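Long-range contacts in penicillin-binding protein 2 (Pbp2) (Helicobacter pylori, PDB 5LP5), which probably cross-links peptidoglycan as a penicillin-binding transpeptidase in cell-wall synthesis and forms a complex with the cell-shape protein MreC: residues 401-406 / 440-445; 267-272 / 299-304. All blocks are in the same frame, centred on the assembly; numbering follows the deposited sequence.

Both contacts lie in the penicillin-binding transpeptidase domain, their centres 11 Å apart. Along the chain, interaction 2 closes before interaction 1 opens. Interaction 2 sets loop 299-304 against strand 264-270, an outermost strand of the five-stranded antiparallel sheet; interaction 1 sets loop 401-406 against the start of helix 441-453, which packs on the inner strands of that sheet. The 299-304 loop joins the two: Ala303 O probably accepts a bond from Phe404 N at 3.1 Å, and Phe302 shares a backbone bond with Leu442. This loop leads on toward helix 314-324, at whose start a probable SxxK motif lies, and both segments of interaction 1 follow that helix.

Interaction 1: residues 401-406 / 440-445; sequences PNEFVG and TPLQVL
A capping box at the start of helix 441-453, made by Thr440 and Gln443, faces the irregular loop 401-406 through Phe404 and Gly406. Thr440 OG1 accepts from Gln443 N at 3.2 Å, and Gln443 OE1 in turn accepts from Thr440 N at 3.1 Å, the donor tilted 27° from the amide's carbonyl plane. With OG1 held between the backbone N and carbonyl carbon of Thr440 (chi1 55°), the methyl CG2 is turned to the loop, lying 3.9 Å from Phe404 CB and 3.8 Å from Phe404 O. The Phe404 ring itself leads away. Gln443 NE2 comes 3.3 Å from Gly406 N, but both are donors, and NE2 spends a hydrogen on Glu394 O instead; the amide is therefore fixed at both its oxygen and its nitrogen.

In the transpeptidase fold this helix lies against the central antiparallel sheet, with Pro441 and Leu445 touching strands 252-258 and 556-562. Leu442, which also touches Leu255 of strand 252-258, is met on the loop side by Glu403, whose extended chain stops with OE2 4.1 Å from Leu442 CD1. The Glu403 carboxylate is well supplied with donors: Thr396 OG1 at OE2, and the backbone N atoms of Gly397 and Val398 at OE1. One water donates to Glu403 OE2 at 2.6 Å and to Phe404 O at 2.7 Å; its third link, to Thr440 OG1, is modelled too short to be certain.

Interaction 2: residues 267-272 / 299-304; sequences AGSYPE and LNRFAN
Arg301 runs alongside Ser269 and then under the carbonyl of Tyr270, at strand 264-270, an outermost strand of the transpeptidase domain's antiparallel sheet. Its CB lies 3.4 Å from Ser269 OG and its CG also borders that oxygen. The chain stays extended from CG to NE, which carries CD to 3.7 Å from Tyr270 O and slides the guanidinium beneath it. Tyr270 O sits over one face, offset toward the rim, while Leu299 CD2 lies over the centre of the opposite face, 4.0 Å above the plane. Although NH1 is 3.3 Å from Tyr270 O, the angle is too poor for a hydrogen bond. The charged end is held by others: NE in a salt bridge to Glu563 OE2, NH1 by Asn296 O and NH2 by Tyr295 O. Pro271 CD, after a cis peptide bond, approaches NH1 obliquely.

Ser269 OG is the polar link between strand and loop. Its chi1 of 166° turns the hydroxyl away from the backbone N of Ser269 and toward the loop, where it accepts from Arg301 N at 3.0 Å and donates to Leu299 O at 2.9 Å, in the carbonyl plane and on a lone pair. Next along, the Phe302 ring is sandwiched: Ala267 CB makes a CH-pi contact 4.0 Å from its centroid, and on the other face Asn300 OD1, which accepts from Ala303 N in an Asx motif, stands 3.4 Å above the plane over the Phe302 ring centre.

Interaction 1: residues 401-406 / 440-445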
loop_
_atom_site.group_PDB
_atom_site.type_symbol
_atom_site.label_atom_id
_atom_site.label_comp_id
_atom_site.label_asym_id
_atom_site.label_seq_id
_atom_site.Cartn_x
_atom_site.Cartn_y
_atom_site.Cartn_z
ATOM N N PRO A 401 22.871 0.361 2.618
ATOM C CA PRO A 401 23.801 -0.720 2.292
ATOM C C PRO A 401 25.068 -0.242 1.554
ATOM O O PRO A 401 25.037 0.740 0.794
ATOM C CB PRO A 401 22.966 -1.639 1.393
ATOM C CG PRO A 401 21.571 -1.088 1.378
ATOM C CD PRO A 401 21.687 0.348 1.747
ATOM N N ASN A 402 26.161 -0.952 1.805
ATOM C CA ASN A 402 27.418 -0.796 1.072
ATOM C C ASN A 402 27.951 0.619 1.033
ATOM O O ASN A 402 28.157 1.134 -0.044
ATOM C CB ASN A 402 27.264 -1.275 -0.379
ATOM C CG ASN A 402 27.279 -2.782 -0.509
ATOM O OD1 ASN A 402 26.269 -3.464 -0.279
ATOM N ND2 ASN A 402 28.428 -3.314 -0.926
ATOM N N GLU A 403 28.198 1.250 2.173
ATOM C CA GLU A 403 28.917 2.525 2.156
ATOM C C GLU A 403 30.393 2.307 1.804
ATOM O O GLU A 403 31.039 1.408 2.328
ATOM C CB GLU A 403 28.820 3.228 3.496
ATOM C CG GLU A 403 29.300 4.661 3.429
ATOM C CD GLU A 403 29.451 5.284 4.789
ATOM O OE1 GLU A 403 28.922 4.715 5.766
ATOM O OE2 GLU A 403 30.103 6.344 4.872
ATOM N N PHE A 404 30.916 3.133 0.909
ATOM C CA PHE A 404 32.318 3.044 0.503
ATOM C C PHE A 404 33.248 3.678 1.523
ATOM O O PHE A 404 32.999 4.784 1.988
ATOM C CB PHE A 404 32.523 3.752 -0.834
ATOM C CG PHE A 404 32.107 2.948 -2.026
ATOM C CD1 PHE A 404 31.394 1.751 -1.882
ATOM C CD2 PHE A 404 32.382 3.413 -3.303
ATOM C CE1 PHE A 404 31.007 1.025 -2.983
ATOM C CE2 PHE A 404 31.980 2.692 -4.406
ATOM C CZ PHE A 404 31.305 1.493 -4.244
ATOM N N VAL A 405 34.319 2.974 1.861
ATOM C CA VAL A 405 35.472 3.593 2.526
ATOM C C VAL A 405 36.323 4.211 1.459
ATOM O O VAL A 405 36.320 3.778 0.291
ATOM C CB VAL A 405 36.359 2.597 3.328
ATOM C CG1 VAL A 405 35.564 1.980 4.477
ATOM C CG2 VAL A 405 36.979 1.514 2.438
ATOM N N GLY A 406 37.091 5.202 1.862
ATOM C CA GLY A 406 37.942 5.867 0.906
ATOM C C GLY A 406 39.281 5.191 0.727
ATOM O O GLY A 406 39.429 3.982 0.885
ATOM N N THR A 440 34.227 10.068 -0.141
ATOM C CA THR A 440 32.797 10.163 -0.463
ATOM C C THR A 440 32.282 11.486 0.070
ATOM O O THR A 440 32.786 11.982 1.068
ATOM C CB THR A 440 31.979 9.010 0.184
ATOM O OG1 THR A 440 32.196 8.960 1.614
ATOM C CG2 THR A 440 32.335 7.652 -0.445
ATOM N N PRO A 441 31.285 12.084 -0.604
ATOM C CA PRO A 441 30.611 13.250 -0.040
ATOM C C PRO A 441 30.168 13.075 1.400
ATOM O O PRO A 441 30.195 14.038 2.153
ATOM C CB PRO A 441 29.415 13.432 -0.959
ATOM C CG PRO A 441 29.920 12.985 -2.281
ATOM C CD PRO A 441 30.876 11.860 -2.000
ATOM N N LEU A 442 29.802 11.858 1.791
ATOM C CA LEU A 442 29.511 11.588 3.202
ATOM C C LEU A 442 30.729 11.846 4.112
ATOM O O LEU A 442 30.607 12.488 5.156
ATOM C CB LEU A 442 28.966 10.172 3.391
ATOM C CG LEU A 442 27.441 10.014 3.205
ATOM C CD1 LEU A 442 27.035 8.536 3.211
ATOM C CD2 LEU A 442 26.632 10.738 4.264
ATOM N N GLN A 443 31.893 11.358 3.709
ATOM C CA GLN A 443 33.118 11.533 4.499
ATOM C C GLN A 443 33.424 13.003 4.737
ATOM O O GLN A 443 33.735 13.409 5.878
ATOM C CB GLN A 443 34.313 10.815 3.834
ATOM C CG GLN A 443 34.279 9.302 4.081
ATOM C CD GLN A 443 35.339 8.509 3.348
ATOM O OE1 GLN A 443 35.732 8.842 2.231
ATOM N NE2 GLN A 443 35.802 7.439 3.982
ATOM N N VAL A 444 33.302 13.800 3.671
ATOM C CA VAL A 444 33.584 15.248 3.736
ATOM C C VAL A 444 32.622 15.942 4.704
ATOM O O VAL A 444 33.035 16.791 5.500
ATOM C CB VAL A 444 33.471 15.893 2.346
ATOM C CG1 VAL A 444 33.689 17.395 2.423
ATOM C CG2 VAL A 444 34.470 15.266 1.384
ATOM N N LEU A 445 31.345 15.560 4.627
ATOM C CA LEU A 445 30.285 16.072 5.501
ATOM C C LEU A 445 30.530 15.774 6.976
ATOM O O LEU A 445 30.418 16.688 7.822
ATOM C CB LEU A 445 28.933 15.478 5.086
ATOM C CG LEU A 445 27.726 15.787 5.980
ATOM C CD1 LEU A 445 27.175 17.181 5.748
ATOM C CD2 LEU A 445 26.639 14.761 5.754
HETATM O O HOH W 1 31.885 7.046 3.080
#

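Interaction 2: residues 267-272 / 299-304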
loop_
_atom_site.group_PDB
_atom_site.type_symbol
_atom_site.label_atom_id
_atom_site.label_comp_id
_atom_site.label_asym_id
_atom_site.label_seq_id
_atom_site.Cartn_x
_atom_site.Cartn_y
_atom_site.Cartn_z
ATOM N N ALA A 267 19.850 14.574 1.153
ATOM C CA ALA A 267 20.797 13.645 0.533
ATOM C C ALA A 267 20.383 13.467 -0.934
ATOM O O ALA A 267 19.572 12.591 -1.295
ATOM C CB ALA A 267 20.814 12.319 1.258
ATOM N N GLY A 268 20.920 14.331 -1.780
ATOM C CA GLY A 268 20.642 14.252 -3.191
ATOM C C GLY A 268 21.775 13.628 -3.961
ATOM O O GLY A 268 22.932 13.884 -3.668
ATOM N N SER A 269 21.433 12.810 -4.950
ATOM C CA SER A 269 22.415 12.285 -5.896
ATOM C C SER A 269 21.878 12.449 -7.297
ATOM O O SER A 269 20.793 11.975 -7.590
ATOM C CB SER A 269 22.723 10.803 -5.630
ATOM O OG SER A 269 23.432 10.226 -6.734
ATOM N N TYR A 270 22.654 13.088 -8.170
ATOM C CA TYR A 270 22.102 13.584 -9.436
ATOM C C TYR A 270 22.862 13.122 -10.658
ATOM O O TYR A 270 24.067 13.374 -10.784
ATOM C CB TYR A 270 22.018 15.106 -9.409
ATOM C CG TYR A 270 21.229 15.561 -8.221
ATOM C CD1 TYR A 270 19.839 15.618 -8.269
ATOM C CD2 TYR A 270 21.861 15.872 -7.013
ATOM C CE1 TYR A 270 19.099 16.012 -7.153
ATOM C CE2 TYR A 270 21.132 16.258 -5.896
ATOM C CZ TYR A 270 19.754 16.323 -5.979
ATOM O OH TYR A 270 19.011 16.719 -4.912
ATOM N N PRO A 271 22.150 12.459 -11.578
ATOM C CA PRO A 271 20.706 12.272 -11.606
ATOM C C PRO A 271 20.107 11.324 -10.589
ATOM O O PRO A 271 20.679 10.280 -10.319
ATOM C CB PRO A 271 20.453 11.659 -12.999
ATOM C CG PRO A 271 21.716 11.764 -13.756
ATOM C CD PRO A 271 22.806 11.863 -12.754
ATOM N N GLU A 272 18.951 11.691 -10.036
ATOM C CA GLU A 272 18.053 10.745 -9.362
ATOM C C GLU A 272 17.284 9.959 -10.459
ATOM O O GLU A 272 17.405 10.277 -11.642
ATOM C CB GLU A 272 17.060 11.493 -8.440
ATOM C CG GLU A 272 17.659 12.397 -7.361
ATOM C CD GLU A 272 17.986 11.675 -6.065
ATOM O OE1 GLU A 272 17.906 10.432 -6.049
ATOM O OE2 GLU A 272 18.335 12.344 -5.062
ATOM N N LEU A 299 23.746 5.483 -10.013
ATOM C CA LEU A 299 24.840 5.721 -9.095
ATOM C C LEU A 299 24.396 6.591 -7.928
ATOM O O LEU A 299 23.866 7.698 -8.118
ATOM C CB LEU A 299 26.017 6.370 -9.815
ATOM C CG LEU A 299 27.292 6.559 -8.975
ATOM C CD1 LEU A 299 27.928 5.232 -8.612
ATOM C CD2 LEU A 299 28.313 7.449 -9.671
ATOM N N ASN A 300 24.602 6.049 -6.729
ATOM C CA ASN A 300 24.510 6.792 -5.501
ATOM C C ASN A 300 25.836 7.528 -5.317
ATOM O O ASN A 300 26.868 6.934 -5.047
ATOM C CB ASN A 300 24.238 5.843 -4.329
ATOM C CG ASN A 300 24.064 6.569 -3.004
ATOM O OD1 ASN A 300 24.780 7.521 -2.702
ATOM N ND2 ASN A 300 23.102 6.116 -2.212
ATOM N N ARG A 301 25.795 8.841 -5.464
ATOM C CA ARG A 301 26.998 9.637 -5.442
ATOM C C ARG A 301 27.409 10.167 -4.061
ATOM O O ARG A 301 28.533 10.636 -3.919
ATOM C CB ARG A 301 26.816 10.801 -6.397
ATOM C CG ARG A 301 26.801 10.371 -7.853
ATOM C CD ARG A 301 26.664 11.578 -8.767
ATOM N NE ARG A 301 26.901 11.239 -10.166
ATOM C CZ ARG A 301 26.039 10.582 -10.937
ATOM N NH1 ARG A 301 24.851 10.152 -10.462
ATOM N NH2 ARG A 301 26.365 10.337 -12.197
ATOM N N PHE A 302 26.532 10.115 -3.052
ATOM C CA PHE A 302 26.935 10.555 -1.710
ATOM C C PHE A 302 27.562 9.431 -0.850
ATOM O O PHE A 302 28.306 9.715 0.094
ATOM C CB PHE A 302 25.793 11.293 -0.956
ATOM C CG PHE A 302 24.533 10.482 -0.747
ATOM C CD1 PHE A 302 24.449 9.530 0.266
ATOM C CD2 PHE A 302 23.411 10.693 -1.549
ATOM C CE1 PHE A 302 23.291 8.775 0.448
ATOM C CE2 PHE A 302 22.255 9.944 -1.356
ATOM C CZ PHE A 302 22.197 8.986 -0.353
ATOM N N ALA A 303 27.269 8.174 -1.203
ATOM C CA ALA A 303 27.740 6.990 -0.453
ATOM C C ALA A 303 28.488 5.933 -1.275
ATOM O O ALA A 303 29.240 5.133 -0.710
ATOM C CB ALA A 303 26.562 6.325 0.241
ATOM N N ASN A 304 28.271 5.901 -2.590
ATOM C CA ASN A 304 28.855 4.851 -3.440
ATOM C C ASN A 304 29.572 5.416 -4.663
ATOM O O ASN A 304 29.429 4.908 -5.781
ATOM C CB ASN A 304 27.767 3.858 -3.860
ATOM C CG ASN A 304 27.213 3.098 -2.681
ATOM O OD1 ASN A 304 26.093 3.332 -2.225
ATOM N ND2 ASN A 304 28.021 2.204 -2.144
#